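Local coordinates for protein rhamnonate dehydratase (Gibberella zeae PH-1, PDB 3FXG) that probably dehydrates L-rhamnonate to 2-keto-3-deoxy-L-rhamnonate, as a magnesium-dependent lyase of the enolase superfamily, at residues V269-F283 with N291-G303. Sequence-based numbering, arbitrary orientation.
Sequences VKFTTGEHEYSRYGF and NLDIIQPDVMWLG. With MG (magnesium ion), chain I.
Thr-273 and Ile-295 pair in parallel on neighbouring barrel strands, the two ends of a beta-alpha-beta unit whose helix is 279-287. Gln-296 N donates to Thr-273 O (2.8 Å), and Ser-279 N binds Leu-302 O (2.9 Å) beyond the strands. At the opposite end Asp-293 N reaches Phe-271 O, while its carboxylate suits a strand N-H: OD2, salt-bridged to Lys-263, takes Phe-271 N (2.9 Å) on its anti side, 30° out of plane, and OD1 bonds Ser-230 of a neighbouring subunit. Gly-274 suits the turn, its phi of 125° and the nearness of Gln-296 N both excluding a beta carbon.

Thr-272 OG1, set between backbone N and carbonyl carbon (chi1 75°), donates to Gln-296 OE1 (2.8 Å) from above the amide plane. An amide suits this linking place: OE1 accepts from Thr-272 and a water, NE2 donates to Glu-248 OE1. The Thr-273 methyl CG2 gives Leu-292 CD1 an apolar surface (3.3 Å, tight), and the flat indole of Trp-301 brings its CE3 edge to Glu-275 O (3.1 Å).

Glu-275 OE2 binds magnesium at 2.2 Å with Asp-222, Glu-248 and two waters, the superfamily's acidic metal site; second-shell Gln-296 likely steadies Glu-248 directly and Glu-275 through water 1.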
loop_
_atom_site.group_PDB
_atom_site.type_symbol
_atom_site.label_atom_id
_atom_site.label_comp_id
_atom_site.label_asym_id
_atom_site.label_seq_id
_atom_site.Cartn_x
_atom_site.Cartn_y
_atom_site.Cartn_z
ATOM N N VAL A 269 14.115 -18.662 -2.689
ATOM C CA VAL A 269 13.736 -19.957 -3.246
ATOM C C VAL A 269 12.748 -19.767 -4.393
ATOM O O VAL A 269 11.858 -18.915 -4.327
ATOM C CB VAL A 269 13.092 -20.861 -2.170
ATOM C CG1 VAL A 269 12.703 -22.202 -2.774
ATOM C CG2 VAL A 269 14.065 -21.070 -1.019
ATOM N N LYS A 270 12.903 -20.568 -5.443
ATOM C CA LYS A 270 12.029 -20.472 -6.606
ATOM C C LYS A 270 10.741 -21.283 -6.475
ATOM O O LYS A 270 10.751 -22.427 -6.013
ATOM C CB LYS A 270 12.778 -20.919 -7.869
ATOM C CG LYS A 270 14.006 -20.071 -8.200
ATOM C CD LYS A 270 14.429 -20.257 -9.655
ATOM C CE LYS A 270 15.189 -21.548 -9.866
ATOM N NZ LYS A 270 16.550 -21.467 -9.267
ATOM N N PHE A 271 9.634 -20.674 -6.891
ATOM C CA PHE A 271 8.325 -21.316 -6.857
ATOM C C PHE A 271 7.670 -21.164 -8.222
ATOM O O PHE A 271 7.844 -20.140 -8.884
ATOM C CB PHE A 271 7.456 -20.673 -5.776
ATOM C CG PHE A 271 7.953 -20.936 -4.389
ATOM C CD1 PHE A 271 7.648 -22.133 -3.747
ATOM C CD2 PHE A 271 8.797 -20.028 -3.759
ATOM C CE1 PHE A 271 8.181 -22.426 -2.494
ATOM C CE2 PHE A 271 9.338 -20.311 -2.504
ATOM C CZ PHE A 271 9.030 -21.516 -1.872
ATOM N N THR A 272 6.926 -22.185 -8.644
ATOM C CA THR A 272 6.257 -22.158 -9.940
ATOM C C THR A 272 4.847 -22.722 -9.817
ATOM O O THR A 272 4.507 -23.351 -8.816
ATOM C CB THR A 272 7.016 -23.014 -10.986
ATOM O OG1 THR A 272 6.776 -24.405 -10.728
ATOM C CG2 THR A 272 8.521 -22.752 -10.908
ATOM N N THR A 273 4.030 -22.488 -10.838
ATOM C CA THR A 273 2.664 -22.996 -10.860
ATOM C C THR A 273 2.002 -22.570 -12.162
ATOM O O THR A 273 2.628 -21.899 -12.989
ATOM C CB THR A 273 1.831 -22.447 -9.676
ATOM O OG1 THR A 273 0.562 -23.107 -9.634
ATOM C CG2 THR A 273 1.597 -20.943 -9.830
ATOM N N GLY A 274 0.750 -22.976 -12.352
ATOM C CA GLY A 274 0.030 -22.569 -13.544
ATOM C C GLY A 274 -0.590 -23.624 -14.443
ATOM O O GLY A 274 -1.419 -23.282 -15.280
ATOM N N GLU A 275 -0.223 -24.894 -14.296
ATOM C CA GLU A 275 -0.800 -25.895 -15.184
ATOM C C GLU A 275 -2.312 -26.016 -15.032
ATOM O O GLU A 275 -2.992 -26.482 -15.942
ATOM C CB GLU A 275 -0.117 -27.256 -15.007
ATOM C CG GLU A 275 -0.308 -27.943 -13.674
ATOM C CD GLU A 275 0.625 -29.137 -13.528
ATOM O OE1 GLU A 275 0.137 -30.264 -13.281
ATOM O OE2 GLU A 275 1.854 -28.938 -13.667
ATOM N N HIS A 276 -2.844 -25.573 -13.897
ATOM C CA HIS A 276 -4.285 -25.623 -13.701
ATOM C C HIS A 276 -4.931 -24.240 -13.650
ATOM O O HIS A 276 -5.926 -24.030 -12.960
ATOM C CB HIS A 276 -4.625 -26.435 -12.453
ATOM C CG HIS A 276 -4.206 -27.868 -12.550
ATOM N ND1 HIS A 276 -3.052 -28.347 -11.967
ATOM C CD2 HIS A 276 -4.754 -28.913 -13.214
ATOM C CE1 HIS A 276 -2.908 -29.626 -12.268
ATOM N NE2 HIS A 276 -3.926 -29.993 -13.024
ATOM N N GLU A 277 -4.347 -23.300 -14.389
ATOM C CA GLU A 277 -4.872 -21.939 -14.488
ATOM C C GLU A 277 -5.284 -21.757 -15.957
ATOM O O GLU A 277 -4.746 -22.430 -16.837
ATOM C CB GLU A 277 -3.805 -20.919 -14.083
ATOM C CG GLU A 277 -4.313 -19.488 -13.987
ATOM C CD GLU A 277 -5.638 -19.384 -13.244
ATOM O OE1 GLU A 277 -6.692 -19.661 -13.858
ATOM O OE2 GLU A 277 -5.622 -19.038 -12.044
ATOM N N TYR A 278 -6.225 -20.853 -16.224
ATOM C CA TYR A 278 -6.733 -20.661 -17.586
ATOM C C TYR A 278 -6.943 -19.207 -18.007
ATOM O O TYR A 278 -7.214 -18.346 -17.172
ATOM C CB TYR A 278 -8.076 -21.387 -17.729
ATOM C CG TYR A 278 -8.116 -22.756 -17.082
ATOM C CD1 TYR A 278 -8.004 -23.917 -17.846
ATOM C CD2 TYR A 278 -8.239 -22.887 -15.698
ATOM C CE1 TYR A 278 -8.015 -25.177 -17.245
ATOM C CE2 TYR A 278 -8.247 -24.138 -15.089
ATOM C CZ TYR A 278 -8.134 -25.278 -15.867
ATOM O OH TYR A 278 -8.140 -26.511 -15.258
ATOM N N SER A 279 -6.849 -18.972 -19.318
ATOM C CA SER A 279 -7.040 -17.664 -19.958
ATOM C C SER A 279 -6.012 -16.603 -19.594
ATOM O O SER A 279 -5.296 -16.722 -18.599
ATOM C CB SER A 279 -8.442 -17.110 -19.668
ATOM O OG SER A 279 -8.459 -16.341 -18.475
ATOM N N ARG A 280 -5.949 -15.553 -20.410
ATOM C CA ARG A 280 -5.005 -14.472 -20.164
ATOM C C ARG A 280 -5.366 -13.760 -18.867
ATOM O O ARG A 280 -4.502 -13.208 -18.187
ATOM C CB ARG A 280 -4.992 -13.482 -21.340
ATOM C CG ARG A 280 -6.339 -12.848 -21.720
ATOM C CD ARG A 280 -6.147 -11.933 -22.941
ATOM N NE ARG A 280 -7.364 -11.258 -23.396
ATOM C CZ ARG A 280 -8.160 -11.700 -24.367
ATOM N NH1 ARG A 280 -7.884 -12.835 -24.999
ATOM N NH2 ARG A 280 -9.222 -10.988 -24.729
ATOM N N TYR A 281 -6.646 -13.803 -18.516
ATOM C CA TYR A 281 -7.133 -13.167 -17.295
ATOM C C TYR A 281 -6.696 -13.958 -16.072
ATOM O O TYR A 281 -6.453 -13.391 -15.005
ATOM C CB TYR A 281 -8.654 -13.078 -17.343
ATOM C CG TYR A 281 -9.138 -12.312 -18.546
ATOM C CD1 TYR A 281 -8.954 -10.933 -18.633
ATOM C CD2 TYR A 281 -9.744 -12.967 -19.615
ATOM C CE1 TYR A 281 -9.364 -10.222 -19.758
ATOM C CE2 TYR A 281 -10.156 -12.267 -20.745
ATOM C CZ TYR A 281 -9.963 -10.894 -20.806
ATOM O OH TYR A 281 -10.368 -10.192 -21.916
ATOM N N GLY A 282 -6.602 -15.274 -16.229
ATOM C CA GLY A 282 -6.178 -16.105 -15.123
ATOM C C GLY A 282 -4.689 -15.951 -14.884
ATOM O O GLY A 282 -4.240 -15.828 -13.746
ATOM N N PHE A 283 -3.916 -15.935 -15.964
ATOM C CA PHE A 283 -2.469 -15.818 -15.847
ATOM C C PHE A 283 -1.938 -14.442 -15.471
ATOM O O PHE A 283 -0.847 -14.337 -14.906
ATOM C CB PHE A 283 -1.812 -16.327 -17.133
ATOM C CG PHE A 283 -1.768 -17.823 -17.209
ATOM C CD1 PHE A 283 -0.798 -18.535 -16.503
ATOM C CD2 PHE A 283 -2.754 -18.526 -17.888
ATOM C CE1 PHE A 283 -0.818 -19.927 -16.463
ATOM C CE2 PHE A 283 -2.787 -19.919 -17.854
ATOM C CZ PHE A 283 -1.816 -20.619 -17.137
ATOM N N ASN A 291 5.655 -13.064 -7.886
ATOM C CA ASN A 291 5.904 -14.008 -6.798
ATOM C C ASN A 291 6.139 -15.426 -7.309
ATOM O O ASN A 291 6.326 -16.356 -6.517
ATOM C CB ASN A 291 4.733 -14.021 -5.814
ATOM C CG ASN A 291 4.659 -12.757 -4.989
ATOM O OD1 ASN A 291 5.665 -12.300 -4.451
ATOM N ND2 ASN A 291 3.466 -12.191 -4.878
ATOM N N LEU A 292 6.101 -15.588 -8.629
ATOM C CA LEU A 292 6.332 -16.884 -9.258
ATOM C C LEU A 292 7.474 -16.737 -10.257
ATOM O O LEU A 292 7.445 -15.875 -11.131
ATOM C CB LEU A 292 5.060 -17.372 -9.958
ATOM C CG LEU A 292 3.930 -17.725 -8.985
ATOM C CD1 LEU A 292 2.616 -17.804 -9.726
ATOM C CD2 LEU A 292 4.247 -19.043 -8.283
ATOM N N ASP A 293 8.487 -17.582 -10.111
ATOM C CA ASP A 293 9.660 -17.531 -10.977
ATOM C C ASP A 293 9.400 -18.090 -12.363
ATOM O O ASP A 293 10.102 -17.750 -13.319
ATOM C CB ASP A 293 10.799 -18.289 -10.311
ATOM C CG ASP A 293 11.153 -17.705 -8.969
ATOM O OD1 ASP A 293 12.061 -16.852 -8.915
ATOM O OD2 ASP A 293 10.500 -18.078 -7.974
ATOM N N ILE A 294 8.391 -18.947 -12.465
ATOM C CA ILE A 294 8.019 -19.554 -13.739
ATOM C C ILE A 294 6.526 -19.860 -13.756
ATOM O O ILE A 294 5.984 -20.354 -12.769
ATOM C CB ILE A 294 8.755 -20.899 -13.971
ATOM C CG1 ILE A 294 10.268 -20.705 -13.911
ATOM C CG2 ILE A 294 8.362 -21.483 -15.329
ATOM C CD1 ILE A 294 11.043 -22.001 -14.083
ATOM N N ILE A 295 5.854 -19.554 -14.862
ATOM C CA ILE A 295 4.441 -19.892 -14.965
ATOM C C ILE A 295 4.393 -21.061 -15.941
ATOM O O ILE A 295 5.143 -21.093 -16.921
ATOM C CB ILE A 295 3.571 -18.698 -15.430
ATOM C CG1 ILE A 295 4.005 -18.197 -16.804
ATOM C CG2 ILE A 295 3.661 -17.584 -14.389
ATOM C CD1 ILE A 295 3.076 -17.123 -17.362
ATOM N N GLN A 296 3.516 -22.023 -15.671
ATOM C CA GLN A 296 3.466 -23.242 -16.469
ATOM C C GLN A 296 2.105 -23.682 -16.998
ATOM O O GLN A 296 1.549 -24.683 -16.544
ATOM C CB GLN A 296 4.066 -24.370 -15.629
ATOM C CG GLN A 296 5.415 -23.998 -15.012
ATOM C CD GLN A 296 5.824 -24.922 -13.876
ATOM O OE1 GLN A 296 5.131 -25.021 -12.858
ATOM N NE2 GLN A 296 6.957 -25.597 -14.040
ATOM N N PRO A 297 1.558 -22.957 -17.978
ATOM C CA PRO A 297 0.255 -23.353 -18.512
ATOM C C PRO A 297 0.369 -24.607 -19.368
ATOM O O PRO A 297 1.446 -24.919 -19.878
ATOM C CB PRO A 297 -0.151 -22.144 -19.346
ATOM C CG PRO A 297 1.157 -21.668 -19.878
ATOM C CD PRO A 297 2.059 -21.749 -18.656
ATOM N N ASP A 298 -0.738 -25.328 -19.504
ATOM C CA ASP A 298 -0.779 -26.510 -20.357
ATOM C C ASP A 298 -1.497 -25.991 -21.598
ATOM O O ASP A 298 -2.615 -25.485 -21.503
ATOM C CB ASP A 298 -1.586 -27.639 -19.706
ATOM C CG ASP A 298 -1.579 -28.909 -20.539
ATOM O OD1 ASP A 298 -2.058 -28.868 -21.691
ATOM O OD2 ASP A 298 -1.089 -29.948 -20.048
ATOM N N VAL A 299 -0.849 -26.092 -22.754
ATOM C CA VAL A 299 -1.418 -25.582 -23.994
ATOM C C VAL A 299 -2.749 -26.213 -24.379
ATOM O O VAL A 299 -3.553 -25.595 -25.075
ATOM C CB VAL A 299 -0.429 -25.739 -25.169
ATOM C CG1 VAL A 299 -0.251 -27.199 -25.506
ATOM C CG2 VAL A 299 -0.929 -24.959 -26.375
HETATM N N MSE A 300 -2.984 -27.442 -23.933
HETATM C CA MSE A 300 -4.234 -28.123 -24.248
HETATM C C MSE A 300 -5.336 -27.784 -23.252
HETATM O O MSE A 300 -6.478 -28.210 -23.421
HETATM C CB MSE A 300 -4.022 -29.642 -24.269
HETATM C CG MSE A 300 -3.194 -30.151 -25.445
HETATM SE SE MSE A 300 -2.832 -32.058 -25.307
HETATM C CE MSE A 300 -1.412 -31.954 -24.017
ATOM N N TRP A 301 -5.007 -27.003 -22.225
ATOM C CA TRP A 301 -5.992 -26.664 -21.205
ATOM C C TRP A 301 -6.324 -25.180 -21.027
ATOM O O TRP A 301 -7.496 -24.828 -20.865
ATOM C CB TRP A 301 -5.553 -27.211 -19.838
ATOM C CG TRP A 301 -5.169 -28.673 -19.797
ATOM C CD1 TRP A 301 -5.419 -29.621 -20.749
ATOM C CD2 TRP A 301 -4.496 -29.352 -18.724
ATOM N NE1 TRP A 301 -4.946 -30.847 -20.335
ATOM C CE2 TRP A 301 -4.376 -30.711 -19.096
ATOM C CE3 TRP A 301 -3.983 -28.943 -17.483
ATOM C CZ2 TRP A 301 -3.765 -31.667 -18.270
ATOM C CZ3 TRP A 301 -3.372 -29.892 -16.661
ATOM C CH2 TRP A 301 -3.271 -31.240 -17.062
ATOM N N LEU A 302 -5.305 -24.320 -21.057
ATOM C CA LEU A 302 -5.488 -22.882 -20.812
ATOM C C LEU A 302 -6.345 -22.083 -21.785
ATOM O O LEU A 302 -6.848 -21.014 -21.425
ATOM C CB LEU A 302 -4.129 -22.177 -20.688
ATOM C CG LEU A 302 -3.597 -21.500 -21.962
ATOM C CD1 LEU A 302 -2.574 -20.430 -21.599
ATOM C CD2 LEU A 302 -2.999 -22.544 -22.888
ATOM N N GLY A 303 -6.496 -22.576 -23.009
ATOM C CA GLY A 303 -7.289 -21.865 -23.996
ATOM C C GLY A 303 -6.799 -22.106 -25.415
ATOM O O GLY A 303 -7.512 -21.839 -26.384
HETATM MG MG MG I . 3.408 -30.015 -12.491
HETATM O O HOH W 1 2.161 -25.995 -12.573
HETATM O O HOH W 2 -3.109 -24.692 -18.109
HETATM O O HOH W 3 4.371 -31.333 -14.360
HETATM O O HOH W 4 1.890 -30.222 -10.795
#